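Local coordinates for lactococcus lactis MG1363 DpsA (Lactococcus lactis, PDB 1ZS3), which forms a twelve-subunit Dps assembly that probably binds DNA and protects it during oxidative stress, at residues 45-48 / 49-53; 65-68 / 69-73; 120-123 / 124-127; 155-158 / 159-163. All coordinates share one frame; numbering follows the deposited sequence.

Contact 1: residues 45-48 / 49-53; sequences LTQA and GIYAK
Q47 meets I50 and Y51, and A48 meets A52, over the last turn of helix 27-51, one of the long helices of a ferritin-like four-helix bundle. The close-packed part is backbone. Q47 O accepts two N-H groups. I50 N, 3.0 Å from Q47 O, comes from above the carbonyl plane. Y51 N lies in that plane, 3.1 Å from Q47 O. G49 N bonds to L45 O at 2.8 Å, and A52 N bonds to A48 O at 3.1 Å. A52 is the first residue to leave helical backbone angles. I50 lies against the preceding turn. Its CG1 stands beside its own backbone N (chi1 -76°), and this brings CG1 to 3.3 Å from T46 O. L45 and A48 face inward, where both pack on F118.

The other side is looser. The Y51 ring rises beside the chain of Q47, with Y51 CD2 4.3 Å from Q47 CG. I50 CG2 lies over one face of that ring, toward its rim. Both polar ends go to a second subunit: Y51 OH bonds to V86 O and Q47 NE2 to S88 OG. K53 is partly exposed and curls back, and its NZ hydrogen-bonds to Y51 O at 2.9 Å. The chemistry implies a helix end whose last N-H groups are satisfied by backbone carbonyls, while the Q47 and Y51 ends are committed to the second subunit.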
loop_
_atom_site.group_PDB
_atom_site.type_symbol
_atom_site.label_atom_id
_atom_site.label_comp_id
_atom_site.label_asym_id
_atom_site.label_seq_id
_atom_site.Cartn_x
_atom_site.Cartn_y
_atom_site.Cartn_z
ATOM N N LEU A 45 32.159 4.121 -3.383
ATOM C CA LEU A 45 30.881 4.615 -3.883
ATOM C C LEU A 45 30.225 5.375 -2.799
ATOM O O LEU A 45 29.523 6.322 -3.081
ATOM C CB LEU A 45 29.958 3.462 -4.306
ATOM C CG LEU A 45 30.360 2.787 -5.630
ATOM C CD1 LEU A 45 29.787 1.417 -5.763
ATOM C CD2 LEU A 45 29.964 3.661 -6.842
ATOM N N THR A 46 30.412 4.963 -1.539
ATOM C CA THR A 46 30.065 5.786 -0.406
ATOM C C THR A 46 30.796 7.129 -0.410
ATOM O O THR A 46 30.189 8.176 -0.139
ATOM C CB THR A 46 30.395 5.066 0.877
ATOM O OG1 THR A 46 29.570 3.899 1.004
ATOM C CG2 THR A 46 30.025 5.900 2.078
ATOM N N GLN A 47 32.099 7.134 -0.699
ATOM C CA GLN A 47 32.836 8.398 -0.808
ATOM C C GLN A 47 32.266 9.268 -1.928
ATOM O O GLN A 47 31.966 10.443 -1.700
ATOM C CB GLN A 47 34.326 8.125 -1.069
ATOM C CG GLN A 47 35.125 9.364 -1.568
ATOM C CD GLN A 47 36.602 9.087 -1.737
ATOM O OE1 GLN A 47 37.014 8.537 -2.764
ATOM N NE2 GLN A 47 37.398 9.463 -0.737
ATOM N N ALA A 48 32.141 8.709 -3.120
ATOM C CA ALA A 48 31.637 9.456 -4.285
ATOM C C ALA A 48 30.171 9.930 -4.099
ATOM O O ALA A 48 29.773 10.984 -4.581
ATOM C CB ALA A 48 31.805 8.603 -5.569
ATOM N N GLY A 49 29.410 9.146 -3.335
ATOM C CA GLY A 49 27.999 9.388 -3.097
ATOM C C GLY A 49 27.867 10.573 -2.193
ATOM O O GLY A 49 26.778 11.091 -2.028
ATOM N N ILE A 50 28.987 10.950 -1.567
ATOM C CA ILE A 50 29.065 12.063 -0.639
ATOM C C ILE A 50 29.666 13.353 -1.214
ATOM O O ILE A 50 29.205 14.427 -0.875
ATOM C CB ILE A 50 29.814 11.638 0.641
ATOM C CG1 ILE A 50 28.915 10.781 1.505
ATOM C CG2 ILE A 50 30.277 12.839 1.457
ATOM C CD1 ILE A 50 29.559 10.266 2.723
ATOM N N TYR A 51 30.643 13.231 -2.091
ATOM C CA TYR A 51 31.425 14.427 -2.531
ATOM C C TYR A 51 31.148 14.833 -3.961
ATOM O O TYR A 51 31.624 15.864 -4.397
ATOM C CB TYR A 51 32.957 14.197 -2.369
ATOM C CG TYR A 51 33.446 14.301 -0.923
ATOM C CD1 TYR A 51 33.505 15.525 -0.302
ATOM C CD2 TYR A 51 33.798 13.166 -0.181
ATOM C CE1 TYR A 51 33.931 15.649 1.001
ATOM C CE2 TYR A 51 34.218 13.271 1.130
ATOM C CZ TYR A 51 34.281 14.526 1.717
ATOM O OH TYR A 51 34.694 14.671 3.018
ATOM N N ALA A 52 30.431 14.029 -4.710
ATOM C CA ALA A 52 30.041 14.400 -6.057
ATOM C C ALA A 52 29.129 15.607 -5.995
ATOM O O ALA A 52 28.461 15.836 -5.005
ATOM C CB ALA A 52 29.377 13.234 -6.772
ATOM N N LYS A 53 29.146 16.455 -7.009
ATOM C CA LYS A 53 28.401 17.716 -6.956
ATOM C C LYS A 53 26.905 17.514 -7.291
ATOM O O LYS A 53 26.028 17.770 -6.439
ATOM C CB LYS A 53 29.077 18.730 -7.888
ATOM C CG LYS A 53 30.622 18.900 -7.732
ATOM C CD LYS A 53 31.153 19.169 -6.285
ATOM C CE LYS A 53 32.705 19.141 -6.235
ATOM N NZ LYS A 53 33.298 18.035 -5.370
#

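Contact 2: residues 65-68 / 69-73; sequences AQRE and VEYFF
R67 reaches forward along helix 55-81 to E70 and Y71, one turn ahead. Its chain bends at chi2 (-71°) and again at chi3, which turns the guanidinium over the next turn. R67 and E70 cross obliquely, with guanidinium and carboxylate planes 27° apart. R67 NH2 lies 3.2 Å from E70 OE1 in a salt bridge whose hydrogen bond is weak. R67 and Y71 instead run side by side and point the same way. R67 NH2 is 3.8 Å from Y71 CE2, and the two planes are 34° apart. On the other flank of E70, the Q66 amide stands steeply to the carboxylate, with Q66 OE1 3.6 Å from E70 OE2. A lysine in place of Y71 would probably strip the guanidinium of one of its two aromatic neighbours and set two positive charges side by side. Y71 N also bonds to R67 O, at 2.9 Å.

E68 packs on L38 and E41 of helix 27-51, inside the four-helix bundle. F72 meets F39 edge-to-face. R67 has a further aromatic partner in Y154, by a cation-pi contact. The chemistry implies an arginine held by a salt bridge to E70, with a weak hydrogen bond, and by aromatic neighbours.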
loop_
_atom_site.group_PDB
_atom_site.type_symbol
_atom_site.label_atom_id
_atom_site.label_comp_id
_atom_site.label_asym_id
_atom_site.label_seq_id
_atom_site.Cartn_x
_atom_site.Cartn_y
_atom_site.Cartn_z
ATOM N N ALA A 65 26.089 1.696 -4.059
ATOM C CA ALA A 65 26.650 1.290 -2.787
ATOM C C ALA A 65 25.726 0.263 -2.093
ATOM O O ALA A 65 26.206 -0.793 -1.708
ATOM C CB ALA A 65 26.918 2.467 -1.922
ATOM N N GLN A 66 24.441 0.578 -1.939
ATOM C CA GLN A 66 23.514 -0.310 -1.240
ATOM C C GLN A 66 23.349 -1.658 -1.926
ATOM O O GLN A 66 23.110 -2.673 -1.259
ATOM C CB GLN A 66 22.135 0.378 -1.042
ATOM C CG GLN A 66 21.582 0.067 0.361
ATOM C CD GLN A 66 20.119 -0.494 0.373
ATOM O OE1 GLN A 66 19.825 -1.461 1.118
ATOM N NE2 GLN A 66 19.236 0.143 -0.436
ATOM N N ARG A 67 23.511 -1.672 -3.250
ATOM C CA ARG A 67 23.382 -2.894 -3.990
ATOM C C ARG A 67 24.614 -3.770 -3.796
ATOM O O ARG A 67 24.510 -5.005 -3.823
ATOM C CB ARG A 67 23.172 -2.626 -5.491
ATOM C CG ARG A 67 21.934 -1.797 -5.866
ATOM C CD ARG A 67 20.577 -2.481 -5.699
ATOM N NE ARG A 67 20.265 -3.189 -6.935
ATOM C CZ ARG A 67 20.246 -4.520 -7.088
ATOM N NH1 ARG A 67 19.972 -5.036 -8.294
ATOM N NH2 ARG A 67 20.471 -5.336 -6.058
ATOM N N GLU A 68 25.777 -3.143 -3.651
ATOM C CA GLU A 68 27.027 -3.893 -3.481
ATOM C C GLU A 68 27.023 -4.563 -2.105
ATOM O O GLU A 68 27.447 -5.695 -1.990
ATOM C CB GLU A 68 28.242 -2.990 -3.708
ATOM C CG GLU A 68 28.384 -2.438 -5.146
ATOM C CD GLU A 68 29.161 -3.307 -6.125
ATOM O OE1 GLU A 68 30.398 -3.181 -6.169
ATOM O OE2 GLU A 68 28.552 -4.085 -6.893
ATOM N N VAL A 69 26.492 -3.916 -1.086
ATOM C CA VAL A 69 26.308 -4.540 0.213
ATOM C C VAL A 69 25.233 -5.629 0.177
ATOM O O VAL A 69 25.297 -6.582 0.935
ATOM C CB VAL A 69 25.886 -3.484 1.223
ATOM C CG1 VAL A 69 25.470 -4.102 2.585
ATOM C CG2 VAL A 69 26.987 -2.455 1.400
ATOM N N GLU A 70 24.227 -5.429 -0.653
ATOM C CA GLU A 70 23.153 -6.371 -0.825
ATOM C C GLU A 70 23.658 -7.679 -1.408
ATOM O O GLU A 70 23.193 -8.757 -1.027
ATOM C CB GLU A 70 22.095 -5.794 -1.742
ATOM C CG GLU A 70 20.776 -5.403 -1.076
ATOM C CD GLU A 70 19.836 -4.661 -2.046
ATOM O OE1 GLU A 70 19.361 -5.279 -3.053
ATOM O OE2 GLU A 70 19.585 -3.459 -1.813
ATOM N N TYR A 71 24.563 -7.571 -2.370
ATOM C CA TYR A 71 25.174 -8.713 -3.005
ATOM C C TYR A 71 26.203 -9.324 -2.048
ATOM O O TYR A 71 26.434 -10.527 -2.081
ATOM C CB TYR A 71 25.818 -8.316 -4.352
ATOM C CG TYR A 71 24.818 -8.279 -5.472
ATOM C CD1 TYR A 71 24.119 -9.408 -5.806
ATOM C CD2 TYR A 71 24.548 -7.105 -6.173
ATOM C CE1 TYR A 71 23.198 -9.393 -6.793
ATOM C CE2 TYR A 71 23.610 -7.087 -7.178
ATOM C CZ TYR A 71 22.928 -8.241 -7.467
ATOM O OH TYR A 71 21.967 -8.310 -8.446
ATOM N N PHE A 72 26.830 -8.489 -1.199
ATOM C CA PHE A 72 27.753 -8.980 -0.205
ATOM C C PHE A 72 27.025 -10.008 0.643
ATOM O O PHE A 72 27.480 -11.158 0.758
ATOM C CB PHE A 72 28.341 -7.853 0.655
ATOM C CG PHE A 72 29.450 -8.306 1.523
ATOM C CD1 PHE A 72 29.195 -8.737 2.823
ATOM C CD2 PHE A 72 30.737 -8.415 1.023
ATOM C CE1 PHE A 72 30.236 -9.189 3.662
ATOM C CE2 PHE A 72 31.793 -8.869 1.845
ATOM C CZ PHE A 72 31.542 -9.253 3.168
ATOM N N PHE A 73 25.880 -9.640 1.234
ATOM C CA PHE A 73 25.120 -10.553 2.100
ATOM C C PHE A 73 24.507 -11.722 1.304
ATOM O O PHE A 73 24.371 -12.824 1.811
ATOM C CB PHE A 73 23.998 -9.822 2.849
ATOM C CG PHE A 73 24.473 -8.960 3.995
ATOM C CD1 PHE A 73 24.474 -7.565 3.879
ATOM C CD2 PHE A 73 24.918 -9.529 5.182
ATOM C CE1 PHE A 73 24.909 -6.778 4.915
ATOM C CE2 PHE A 73 25.389 -8.725 6.233
ATOM C CZ PHE A 73 25.372 -7.348 6.098
#

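Contact 3: residues 120-123 / 124-127; sequences VDFQ and AQNM
F122 and Q125 lie side by side on helix 111-138, both reaching into the four-helix bundle. F122, Q123 and A124 are the residues that the contact buries most. Q125 NE2 rests on the F122 ring. It sits over one face, toward the rim, 3.7 Å from F122 CE2. The amide plane is tilted 24° to the ring. Q125 CG stands beside its own backbone N (chi1 -56°) and the chain then runs extended, which brings NE2 to the rim. NE2 has its hydrogen-bond partners elsewhere: E41 OE2 on helix 27-51 and E68 OE1 on helix 55-81.

A124 is held through its backbone. A124 N bonds to V120 O at 2.9 Å and makes a second, weak bond to D121 O. A124 CB lies 3.2 Å from D121 O, and outside the helix it packs on F99. D121 O also accepts Q125 N at 2.9 Å, in the carbonyl plane.

Q123 is on the outer flank. Its O accepts a weak bond from N126 N, at 3.4 Å. M127 folds back at chi3, so that CE comes to 3.8 Å from Q123 O. The Q123 side chain packs on F173 near the chain's end. N126 N makes a further weak bond, to F122 O. The chemistry implies a buried amide fixed twice over, with NE2 on one face of the ring and bonded to two carboxylates of other helices.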
loop_
_atom_site.group_PDB
_atom_site.type_symbol
_atom_site.label_atom_id
_atom_site.label_comp_id
_atom_site.label_asym_id
_atom_site.label_seq_id
_atom_site.Cartn_x
_atom_site.Cartn_y
_atom_site.Cartn_z
ATOM N N VAL A 120 35.914 1.550 -14.923
ATOM C CA VAL A 120 37.160 0.748 -14.885
ATOM C C VAL A 120 37.138 -0.222 -13.713
ATOM O O VAL A 120 37.252 -1.418 -13.912
ATOM C CB VAL A 120 38.441 1.687 -14.816
ATOM C CG1 VAL A 120 39.685 0.923 -14.448
ATOM C CG2 VAL A 120 38.624 2.405 -16.169
ATOM N N ASP A 121 36.976 0.285 -12.494
ATOM C CA ASP A 121 36.666 -0.542 -11.338
ATOM C C ASP A 121 35.748 -1.749 -11.662
ATOM O O ASP A 121 36.081 -2.880 -11.313
ATOM C CB ASP A 121 35.988 0.327 -10.272
ATOM C CG ASP A 121 36.941 0.846 -9.244
ATOM O OD1 ASP A 121 36.569 1.107 -8.079
ATOM O OD2 ASP A 121 38.116 1.042 -9.521
ATOM N N PHE A 122 34.592 -1.510 -12.300
ATOM C CA PHE A 122 33.559 -2.551 -12.500
ATOM C C PHE A 122 33.953 -3.515 -13.583
ATOM O O PHE A 122 33.580 -4.665 -13.530
ATOM C CB PHE A 122 32.186 -1.933 -12.783
ATOM C CG PHE A 122 31.414 -1.618 -11.549
ATOM C CD1 PHE A 122 31.531 -0.392 -10.933
ATOM C CD2 PHE A 122 30.583 -2.544 -10.991
ATOM C CE1 PHE A 122 30.846 -0.107 -9.781
ATOM C CE2 PHE A 122 29.885 -2.251 -9.825
ATOM C CZ PHE A 122 30.031 -1.031 -9.225
ATOM N N GLN A 123 34.701 -3.051 -14.574
ATOM C CA GLN A 123 35.202 -3.901 -15.655
ATOM C C GLN A 123 36.165 -4.841 -14.997
ATOM O O GLN A 123 36.271 -5.983 -15.385
ATOM C CB GLN A 123 35.952 -3.075 -16.707
ATOM C CG GLN A 123 35.435 -3.152 -18.161
ATOM C CD GLN A 123 35.751 -1.901 -19.029
ATOM O OE1 GLN A 123 35.567 -1.935 -20.261
ATOM N NE2 GLN A 123 36.192 -0.815 -18.394
ATOM N N ALA A 124 36.840 -4.333 -13.957
ATOM C CA ALA A 124 37.855 -5.121 -13.226
ATOM C C ALA A 124 37.199 -6.127 -12.347
ATOM O O ALA A 124 37.674 -7.248 -12.274
ATOM C CB ALA A 124 38.811 -4.232 -12.416
ATOM N N GLN A 125 36.083 -5.796 -11.692
ATOM C CA GLN A 125 35.395 -6.786 -10.857
ATOM C C GLN A 125 34.955 -7.995 -11.703
ATOM O O GLN A 125 34.879 -9.117 -11.164
ATOM C CB GLN A 125 34.130 -6.243 -10.158
ATOM C CG GLN A 125 34.327 -4.999 -9.284
ATOM C CD GLN A 125 33.131 -4.723 -8.439
ATOM O OE1 GLN A 125 32.395 -5.631 -8.106
ATOM N NE2 GLN A 125 32.909 -3.463 -8.114
ATOM N N ASN A 126 34.717 -7.772 -13.012
ATOM C CA ASN A 126 34.170 -8.829 -13.907
ATOM C C ASN A 126 35.137 -9.948 -14.250
ATOM O O ASN A 126 34.691 -11.052 -14.478
ATOM C CB ASN A 126 33.565 -8.269 -15.205
ATOM C CG ASN A 126 32.088 -7.822 -15.024
ATOM O OD1 ASN A 126 31.469 -8.045 -13.972
ATOM N ND2 ASN A 126 31.538 -7.183 -16.045
ATOM N N MET A 127 36.439 -9.660 -14.311
ATOM C CA MET A 127 37.457 -10.705 -14.567
ATOM C C MET A 127 37.378 -11.818 -13.529
ATOM O O MET A 127 37.550 -12.977 -13.886
ATOM C CB MET A 127 38.889 -10.123 -14.539
ATOM C CG MET A 127 39.315 -9.278 -15.767
ATOM S SD MET A 127 40.598 -8.044 -15.290
ATOM C CE MET A 127 40.010 -6.409 -16.184
#

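Contact 4: residues 155-158 / 159-163; sequences NLQV and IRNLA
V158 and L162 lie side by side, one turn apart, on helix 142-165, the last long helix of the ferritin-like four-helix bundle. Backbone groups along this turn are paired mainly i to i+4. L162 N bonds to V158 O at 3.0 Å with a nearly straight N-H (169°). I159 N reaches N155 O at 3.1 Å, and N161 N reaches Q157 O at 3.0 Å. R160 N is less well served. It has two weak bonds, to L156 O and to Q157 O. Q157 O thus takes N161 N and, weakly, R160 N. N161 N likewise adds a weak bond to V158 O.

N155, R160 and N161 have their polar partners outside the segments. N155 ND2 bonds to N126 OD1 on helix 111-138. N161 ND2 bonds to the hydroxyl of Y60. R160 has CG anti to the backbone N (chi1 -178°), and its chain bends at chi3. Its NE forms a salt bridge with D81 of a neighbouring subunit.

V158, I159 and L162 are covered within the chain. V158 packs on I64, L162 on Y60, and I159 on V170. L156 CD1 is a looser neighbour of I159 CD1, at 4.3 Å, and L156 also packs on E82 of the neighbouring subunit. An alanine in place of L162 would probably open a gap beside V158 and Y60, because both methyl branches would be lost. Chi1 of L162 (-57°) sets CG beside the backbone N and over the preceding turn. L162 CD1 ends 3.4 Å from V158 CG1.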
loop_
_atom_site.group_PDB
_atom_site.type_symbol
_atom_site.label_atom_id
_atom_site.label_comp_id
_atom_site.label_asym_id
_atom_site.label_seq_id
_atom_site.Cartn_x
_atom_site.Cartn_y
_atom_site.Cartn_z
ATOM N N ASN A 155 26.615 -5.736 -12.873
ATOM C CA ASN A 155 27.852 -5.007 -13.164
ATOM C C ASN A 155 27.836 -4.507 -14.633
ATOM O O ASN A 155 28.127 -3.371 -14.881
ATOM C CB ASN A 155 29.091 -5.901 -12.889
ATOM C CG ASN A 155 29.516 -5.919 -11.347
ATOM O OD1 ASN A 155 28.742 -5.530 -10.497
ATOM N ND2 ASN A 155 30.697 -6.455 -11.188
ATOM N N LEU A 156 27.479 -5.345 -15.583
ATOM C CA LEU A 156 27.435 -4.947 -17.005
ATOM C C LEU A 156 26.491 -3.776 -17.255
ATOM O O LEU A 156 26.729 -2.934 -18.122
ATOM C CB LEU A 156 26.947 -6.100 -17.866
ATOM C CG LEU A 156 27.967 -6.669 -18.828
ATOM C CD1 LEU A 156 29.311 -6.663 -18.202
ATOM C CD2 LEU A 156 27.539 -8.084 -19.258
ATOM N N GLN A 157 25.411 -3.729 -16.487
ATOM C CA GLN A 157 24.382 -2.729 -16.588
ATOM C C GLN A 157 24.908 -1.454 -16.035
ATOM O O GLN A 157 24.813 -0.433 -16.705
ATOM C CB GLN A 157 23.209 -3.215 -15.767
ATOM C CG GLN A 157 21.938 -2.471 -15.831
ATOM C CD GLN A 157 21.019 -2.919 -14.695
ATOM O OE1 GLN A 157 20.902 -4.126 -14.411
ATOM N NE2 GLN A 157 20.428 -1.967 -14.003
ATOM N N VAL A 158 25.512 -1.499 -14.846
ATOM C CA VAL A 158 26.075 -0.289 -14.280
ATOM C C VAL A 158 27.104 0.353 -15.209
ATOM O O VAL A 158 27.179 1.592 -15.256
ATOM C CB VAL A 158 26.746 -0.530 -12.920
ATOM C CG1 VAL A 158 27.554 0.675 -12.510
ATOM C CG2 VAL A 158 25.705 -0.867 -11.853
ATOM N N ILE A 159 27.901 -0.463 -15.913
ATOM C CA ILE A 159 28.966 0.039 -16.774
ATOM C C ILE A 159 28.349 0.816 -17.898
ATOM O O ILE A 159 28.942 1.805 -18.339
ATOM C CB ILE A 159 29.845 -1.126 -17.366
ATOM C CG1 ILE A 159 30.765 -1.727 -16.294
ATOM C CG2 ILE A 159 30.715 -0.655 -18.578
ATOM C CD1 ILE A 159 31.142 -3.179 -16.565
ATOM N N ARG A 160 27.207 0.351 -18.390
ATOM C CA ARG A 160 26.622 0.957 -19.567
ATOM C C ARG A 160 25.811 2.123 -19.175
ATOM O O ARG A 160 25.576 2.948 -19.997
ATOM C CB ARG A 160 25.769 -0.025 -20.339
ATOM C CG ARG A 160 25.169 0.580 -21.625
ATOM C CD ARG A 160 24.546 -0.464 -22.554
ATOM N NE ARG A 160 23.409 -1.102 -21.912
ATOM C CZ ARG A 160 22.147 -0.833 -22.184
ATOM N NH1 ARG A 160 21.818 0.034 -23.126
ATOM N NH2 ARG A 160 21.207 -1.459 -21.523
ATOM N N ASN A 161 25.397 2.204 -17.933
ATOM C CA ASN A 161 24.621 3.378 -17.451
ATOM C C ASN A 161 25.557 4.521 -17.179
ATOM O O ASN A 161 25.271 5.644 -17.591
ATOM C CB ASN A 161 23.880 3.085 -16.149
ATOM C CG ASN A 161 22.518 2.432 -16.355
ATOM O OD1 ASN A 161 21.995 2.312 -17.486
ATOM N ND2 ASN A 161 21.929 2.011 -15.245
ATOM N N LEU A 162 26.627 4.257 -16.428
ATOM C CA LEU A 162 27.714 5.236 -16.239
ATOM C C LEU A 162 28.341 5.671 -17.580
ATOM O O LEU A 162 28.598 6.856 -17.783
ATOM C CB LEU A 162 28.753 4.695 -15.271
ATOM C CG LEU A 162 28.277 4.276 -13.872
ATOM C CD1 LEU A 162 29.379 3.537 -13.127
ATOM C CD2 LEU A 162 27.848 5.474 -13.048
ATOM N N ALA A 163 28.575 4.747 -18.513
ATOM C CA ALA A 163 29.098 5.118 -19.793
ATOM C C ALA A 163 28.113 6.059 -20.511
ATOM O O ALA A 163 28.533 7.091 -20.994
ATOM C CB ALA A 163 29.380 3.922 -20.610
#

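Overall arrangement
The contacts follow one another along the chain. Each sits on a different long helix of the bundle: 27-51, 55-81, 111-138 and 142-165. Contacts 3 and 4 are closest, with centres about 11 Å apart. The other pairs lie about 16 to 19 Å apart. Contacts 1, 2 and 3 touch one another through L45, A65, E68 and F122. Buried E68, Q125 and N155 lie near F122, and the bonds E68–Q125 and N126–N155 join the helices. Contacts 1 and 4 do not touch. Contacts 1 and 2 both reach the same second subunit, contact 1 also reaches a third, and contact 4 reaches others. The helices of the core thus also meet other subunits in contacts 1, 2 and 4.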